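Local coordinates for cytosol aminopeptidase (PDB 3KZW), which probably removes amino-terminal residues, leucine among them, from peptides as a metal-dependent aminopeptidase of the cytosol aminopeptidase family, at residues 419-431 / 502-514. Residues are numbered along the deposited sequence; the frame is centred on the assembly and turned at random.
Sequences DILQISSEVDEMV and GFMIPTIVQWLKQ
Phe503 turns one ring face to Glu429, whose OE2 lies 3.6 Å above the ring plane, offset toward the rim, while Met430 O meets the ring edge. Met504, the N-cap residue of helix 505-512, donates its N to Glu429 OE2 (2.9 Å, 156°) from the syn side but tilted out of the carboxylate plane, and its bent chain brings SD to Val431 CG2. Pro506 crosses that carboxylate at about a right angle, CD 3.4 Å from Glu429 OE2. At Thr507 the hydroxyl, set beside its own backbone N (chi1 -63°), joins that N in gripping Glu429 OE1: OG1 donates to the anti lone pair at 2.6 Å, and N approaches on the syn side at 3.2 Å, well out of the carboxylate plane and bent to 139°. The methyl CG2 of Thr507 turns to Ile420 and Ser424. Gln510 lays its CB and CG on Ile423 CG2. Trp511 takes Ile420 CG1 over its five-membered ring (CH-pi, 4.1 Å to the centroid) and Ile423 CD1 at its edge. Within the catalytic domain, this junction of helices 414-426 and 505-512 illustrates how a carboxylate remote in sequence can bind N-H groups and a hydroxyl at a helix start, where the helix dipole would probably stabilise its negative charge.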
loop_
_atom_site.group_PDB
_atom_site.type_symbol
_atom_site.label_atom_id
_atom_site.label_comp_id
_atom_site.label_asym_id
_atom_site.label_seq_id
_atom_site.Cartn_x
_atom_site.Cartn_y
_atom_site.Cartn_z
ATOM N N ASP A 419 -26.631 7.088 -33.657
ATOM C CA ASP A 419 -26.966 5.937 -34.491
ATOM C C ASP A 419 -26.236 4.692 -34.015
ATOM O O ASP A 419 -26.820 3.610 -33.957
ATOM C CB ASP A 419 -26.632 6.212 -35.959
ATOM C CG ASP A 419 -27.443 7.352 -36.536
ATOM O OD1 ASP A 419 -28.568 7.598 -36.044
ATOM O OD2 ASP A 419 -26.956 8.005 -37.484
ATOM N N ILE A 420 -24.962 4.859 -33.666
ATOM C CA ILE A 420 -24.131 3.753 -33.204
ATOM C C ILE A 420 -24.586 3.238 -31.835
ATOM O O ILE A 420 -24.619 2.024 -31.604
ATOM C CB ILE A 420 -22.628 4.132 -33.214
ATOM C CG1 ILE A 420 -22.123 4.189 -34.659
ATOM C CG2 ILE A 420 -21.792 3.136 -32.403
ATOM C CD1 ILE A 420 -20.804 4.894 -34.824
ATOM N N LEU A 421 -24.957 4.158 -30.945
ATOM C CA LEU A 421 -25.498 3.787 -29.637
ATOM C C LEU A 421 -26.800 2.998 -29.771
ATOM O O LEU A 421 -27.081 2.118 -28.960
ATOM C CB LEU A 421 -25.711 5.024 -28.756
ATOM C CG LEU A 421 -24.491 5.821 -28.280
ATOM C CD1 LEU A 421 -24.938 7.091 -27.579
ATOM C CD2 LEU A 421 -23.583 5.000 -27.371
ATOM N N GLN A 422 -27.584 3.316 -30.799
ATOM C CA GLN A 422 -28.803 2.568 -31.109
ATOM C C GLN A 422 -28.498 1.185 -31.671
ATOM O O GLN A 422 -29.055 0.187 -31.210
ATOM C CB GLN A 422 -29.692 3.344 -32.087
ATOM C CG GLN A 422 -30.905 3.999 -31.444
ATOM C CD GLN A 422 -31.919 2.981 -30.940
ATOM O OE1 GLN A 422 -32.267 2.032 -31.647
ATOM N NE2 GLN A 422 -32.397 3.177 -29.712
ATOM N N ILE A 423 -27.614 1.142 -32.666
ATOM C CA ILE A 423 -27.234 -0.099 -33.338
ATOM C C ILE A 423 -26.641 -1.101 -32.346
ATOM O O ILE A 423 -27.001 -2.278 -32.361
ATOM C CB ILE A 423 -26.246 0.172 -34.506
ATOM C CG1 ILE A 423 -26.989 0.771 -35.703
ATOM C CG2 ILE A 423 -25.507 -1.103 -34.916
ATOM C CD1 ILE A 423 -26.101 1.531 -36.674
ATOM N N SER A 424 -25.755 -0.617 -31.478
ATOM C CA SER A 424 -25.078 -1.468 -30.498
ATOM C C SER A 424 -26.054 -2.136 -29.535
ATOM O O SER A 424 -25.897 -3.308 -29.210
ATOM C CB SER A 424 -24.026 -0.675 -29.726
ATOM O OG SER A 424 -24.631 0.250 -28.843
ATOM N N SER A 425 -27.067 -1.392 -29.097
ATOM C CA SER A 425 -28.071 -1.923 -28.175
ATOM C C SER A 425 -28.941 -2.988 -28.841
ATOM O O SER A 425 -29.572 -3.796 -28.162
ATOM C CB SER A 425 -28.938 -0.797 -27.607
ATOM O OG SER A 425 -29.740 -0.207 -28.613
ATOM N N GLU A 426 -28.954 -2.986 -30.171
ATOM C CA GLU A 426 -29.725 -3.950 -30.953
ATOM C C GLU A 426 -28.935 -5.217 -31.291
ATOM O O GLU A 426 -29.527 -6.242 -31.643
ATOM C CB GLU A 426 -30.245 -3.300 -32.235
ATOM C CG GLU A 426 -31.342 -2.268 -32.007
ATOM C CD GLU A 426 -31.651 -1.441 -33.245
ATOM O OE1 GLU A 426 -30.942 -1.594 -34.268
ATOM O OE2 GLU A 426 -32.607 -0.632 -33.193
ATOM N N VAL A 427 -27.608 -5.145 -31.186
ATOM C CA VAL A 427 -26.739 -6.286 -31.499
ATOM C C VAL A 427 -26.006 -6.839 -30.270
ATOM O O VAL A 427 -24.936 -7.443 -30.389
ATOM C CB VAL A 427 -25.734 -5.976 -32.650
ATOM C CG1 VAL A 427 -26.474 -5.724 -33.962
ATOM C CG2 VAL A 427 -24.824 -4.804 -32.298
ATOM N N ASP A 428 -26.609 -6.635 -29.099
ATOM C CA ASP A 428 -26.107 -7.154 -27.818
ATOM C C ASP A 428 -24.685 -6.688 -27.466
ATOM O O ASP A 428 -23.856 -7.474 -27.000
ATOM C CB ASP A 428 -26.223 -8.688 -27.762
ATOM C CG ASP A 428 -26.045 -9.240 -26.357
ATOM O OD1 ASP A 428 -26.666 -8.698 -25.419
ATOM O OD2 ASP A 428 -25.283 -10.220 -26.190
ATOM N N GLU A 429 -24.408 -5.408 -27.701
ATOM C CA GLU A 429 -23.135 -4.806 -27.313
ATOM C C GLU A 429 -23.373 -3.514 -26.536
ATOM O O GLU A 429 -23.872 -2.531 -27.078
ATOM C CB GLU A 429 -22.234 -4.559 -28.530
ATOM C CG GLU A 429 -21.651 -5.836 -29.135
ATOM C CD GLU A 429 -20.458 -5.587 -30.053
ATOM O OE1 GLU A 429 -20.559 -4.756 -30.984
ATOM O OE2 GLU A 429 -19.419 -6.247 -29.848
ATOM N N MET A 430 -23.023 -3.531 -25.255
ATOM C CA MET A 430 -23.246 -2.384 -24.385
ATOM C C MET A 430 -22.209 -1.282 -24.599
ATOM O O MET A 430 -21.031 -1.442 -24.277
ATOM C CB MET A 430 -23.303 -2.819 -22.921
ATOM C CG MET A 430 -24.575 -3.568 -22.568
ATOM S SD MET A 430 -24.715 -3.916 -20.811
ATOM C CE MET A 430 -23.543 -5.263 -20.611
ATOM N N VAL A 431 -22.666 -0.170 -25.169
ATOM C CA VAL A 431 -21.833 1.009 -25.400
ATOM C C VAL A 431 -22.581 2.228 -24.866
ATOM O O VAL A 431 -23.760 2.413 -25.159
ATOM C CB VAL A 431 -21.517 1.212 -26.907
ATOM C CG1 VAL A 431 -20.500 2.326 -27.096
ATOM C CG2 VAL A 431 -21.000 -0.077 -27.544
ATOM N N GLY A 502 -13.757 -9.572 -29.463
ATOM C CA GLY A 502 -13.964 -8.967 -30.778
ATOM C C GLY A 502 -14.982 -7.844 -30.690
ATOM O O GLY A 502 -15.701 -7.564 -31.651
ATOM N N PHE A 503 -15.030 -7.199 -29.527
ATOM C CA PHE A 503 -16.019 -6.167 -29.224
ATOM C C PHE A 503 -16.006 -5.024 -30.234
ATOM O O PHE A 503 -14.942 -4.612 -30.703
ATOM C CB PHE A 503 -15.795 -5.625 -27.809
ATOM C CG PHE A 503 -17.040 -5.094 -27.160
ATOM C CD1 PHE A 503 -17.973 -5.963 -26.599
ATOM C CD2 PHE A 503 -17.281 -3.725 -27.108
ATOM C CE1 PHE A 503 -19.129 -5.474 -25.999
ATOM C CE2 PHE A 503 -18.437 -3.226 -26.508
ATOM C CZ PHE A 503 -19.360 -4.102 -25.952
ATOM N N MET A 504 -17.203 -4.531 -30.556
ATOM C CA MET A 504 -17.425 -3.435 -31.514
ATOM C C MET A 504 -17.573 -3.886 -32.968
ATOM O O MET A 504 -18.246 -3.214 -33.751
ATOM C CB MET A 504 -16.362 -2.326 -31.405
ATOM C CG MET A 504 -16.388 -1.522 -30.105
ATOM S SD MET A 504 -17.992 -0.838 -29.661
ATOM C CE MET A 504 -18.328 0.232 -31.067
ATOM N N ILE A 505 -16.944 -5.004 -33.329
ATOM C CA ILE A 505 -17.017 -5.527 -34.702
ATOM C C ILE A 505 -18.466 -5.709 -35.185
ATOM O O ILE A 505 -18.804 -5.218 -36.263
ATOM C CB ILE A 505 -16.174 -6.821 -34.905
ATOM C CG1 ILE A 505 -14.695 -6.547 -34.608
ATOM C CG2 ILE A 505 -16.344 -7.367 -36.327
ATOM C CD1 ILE A 505 -13.831 -7.792 -34.516
ATOM N N PRO A 506 -19.329 -6.384 -34.389
ATOM C CA PRO A 506 -20.736 -6.493 -34.802
ATOM C C PRO A 506 -21.422 -5.136 -34.995
ATOM O O PRO A 506 -22.166 -4.963 -35.962
ATOM C CB PRO A 506 -21.387 -7.249 -33.639
ATOM C CG PRO A 506 -20.282 -8.014 -33.025
ATOM C CD PRO A 506 -19.076 -7.137 -33.146
ATOM N N THR A 507 -21.162 -4.193 -34.089
ATOM C CA THR A 507 -21.769 -2.865 -34.133
ATOM C C THR A 507 -21.350 -2.063 -35.368
ATOM O O THR A 507 -22.200 -1.533 -36.086
ATOM C CB THR A 507 -21.473 -2.062 -32.837
ATOM O OG1 THR A 507 -22.057 -2.734 -31.716
ATOM C CG2 THR A 507 -22.041 -0.645 -32.919
ATOM N N ILE A 508 -20.044 -1.988 -35.615
ATOM C CA ILE A 508 -19.509 -1.186 -36.717
ATOM C C ILE A 508 -19.874 -1.771 -38.082
ATOM O O ILE A 508 -20.226 -1.027 -39.000
ATOM C CB ILE A 508 -17.972 -0.968 -36.587
ATOM C CG1 ILE A 508 -17.623 -0.323 -35.237
ATOM C CG2 ILE A 508 -17.424 -0.131 -37.752
ATOM C CD1 ILE A 508 -18.271 1.045 -34.977
ATOM N N VAL A 509 -19.805 -3.094 -38.204
ATOM C CA VAL A 509 -20.205 -3.781 -39.433
ATOM C C VAL A 509 -21.665 -3.468 -39.777
ATOM O O VAL A 509 -21.986 -3.136 -40.925
ATOM C CB VAL A 509 -19.963 -5.316 -39.349
ATOM C CG1 VAL A 509 -20.686 -6.063 -40.473
ATOM C CG2 VAL A 509 -18.474 -5.618 -39.393
ATOM N N GLN A 510 -22.533 -3.555 -38.773
ATOM C CA GLN A 510 -23.945 -3.229 -38.937
ATOM C C GLN A 510 -24.139 -1.775 -39.379
ATOM O O GLN A 510 -24.979 -1.491 -40.233
ATOM C CB GLN A 510 -24.712 -3.517 -37.641
ATOM C CG GLN A 510 -26.228 -3.350 -37.731
ATOM C CD GLN A 510 -26.859 -4.222 -38.799
ATOM O OE1 GLN A 510 -27.607 -3.730 -39.645
ATOM N NE2 GLN A 510 -26.556 -5.522 -38.771
ATOM N N TRP A 511 -23.350 -0.873 -38.797
ATOM C CA TRP A 511 -23.370 0.541 -39.158
ATOM C C TRP A 511 -22.879 0.766 -40.587
ATOM O O TRP A 511 -23.446 1.578 -41.324
ATOM C CB TRP A 511 -22.536 1.365 -38.172
ATOM C CG TRP A 511 -22.508 2.828 -38.500
ATOM C CD1 TRP A 511 -23.472 3.752 -38.214
ATOM C CD2 TRP A 511 -21.467 3.533 -39.187
ATOM N NE1 TRP A 511 -23.094 4.989 -38.676
ATOM C CE2 TRP A 511 -21.869 4.884 -39.279
ATOM C CE3 TRP A 511 -20.232 3.155 -39.734
ATOM C CZ2 TRP A 511 -21.079 5.863 -39.897
ATOM C CZ3 TRP A 511 -19.447 4.130 -40.350
ATOM C CH2 TRP A 511 -19.877 5.468 -40.425
ATOM N N LEU A 512 -21.827 0.044 -40.967
ATOM C CA LEU A 512 -21.273 0.119 -42.321
ATOM C C LEU A 512 -22.252 -0.387 -43.374
ATOM O O LEU A 512 -22.263 0.106 -44.501
ATOM C CB LEU A 512 -19.959 -0.662 -42.418
ATOM C CG LEU A 512 -18.700 -0.068 -41.780
ATOM C CD1 LEU A 512 -17.566 -1.071 -41.867
ATOM C CD2 LEU A 512 -18.300 1.253 -42.429
ATOM N N LYS A 513 -23.067 -1.370 -42.998
ATOM C CA LYS A 513 -24.101 -1.916 -43.877
ATOM C C LYS A 513 -25.181 -0.893 -44.222
ATOM O O LYS A 513 -25.899 -1.055 -45.209
ATOM C CB LYS A 513 -24.751 -3.147 -43.239
ATOM C CG LYS A 513 -23.947 -4.437 -43.376
ATOM C CD LYS A 513 -24.603 -5.598 -42.629
ATOM C CE LYS A 513 -25.893 -6.053 -43.307
ATOM N NZ LYS A 513 -26.572 -7.138 -42.541
ATOM N N GLN A 514 -25.283 0.158 -43.411
ATOM C CA GLN A 514 -26.332 1.164 -43.561
ATOM C C GLN A 514 -25.865 2.458 -44.241
ATOM O O GLN A 514 -26.586 3.462 -44.230
ATOM C CB GLN A 514 -26.960 1.467 -42.199
ATOM C CG GLN A 514 -27.696 0.280 -41.582
ATOM C CD GLN A 514 -28.170 0.544 -40.160
ATOM O OE1 GLN A 514 -28.178 1.687 -39.691
ATOM N NE2 GLN A 514 -28.573 -0.517 -39.467
#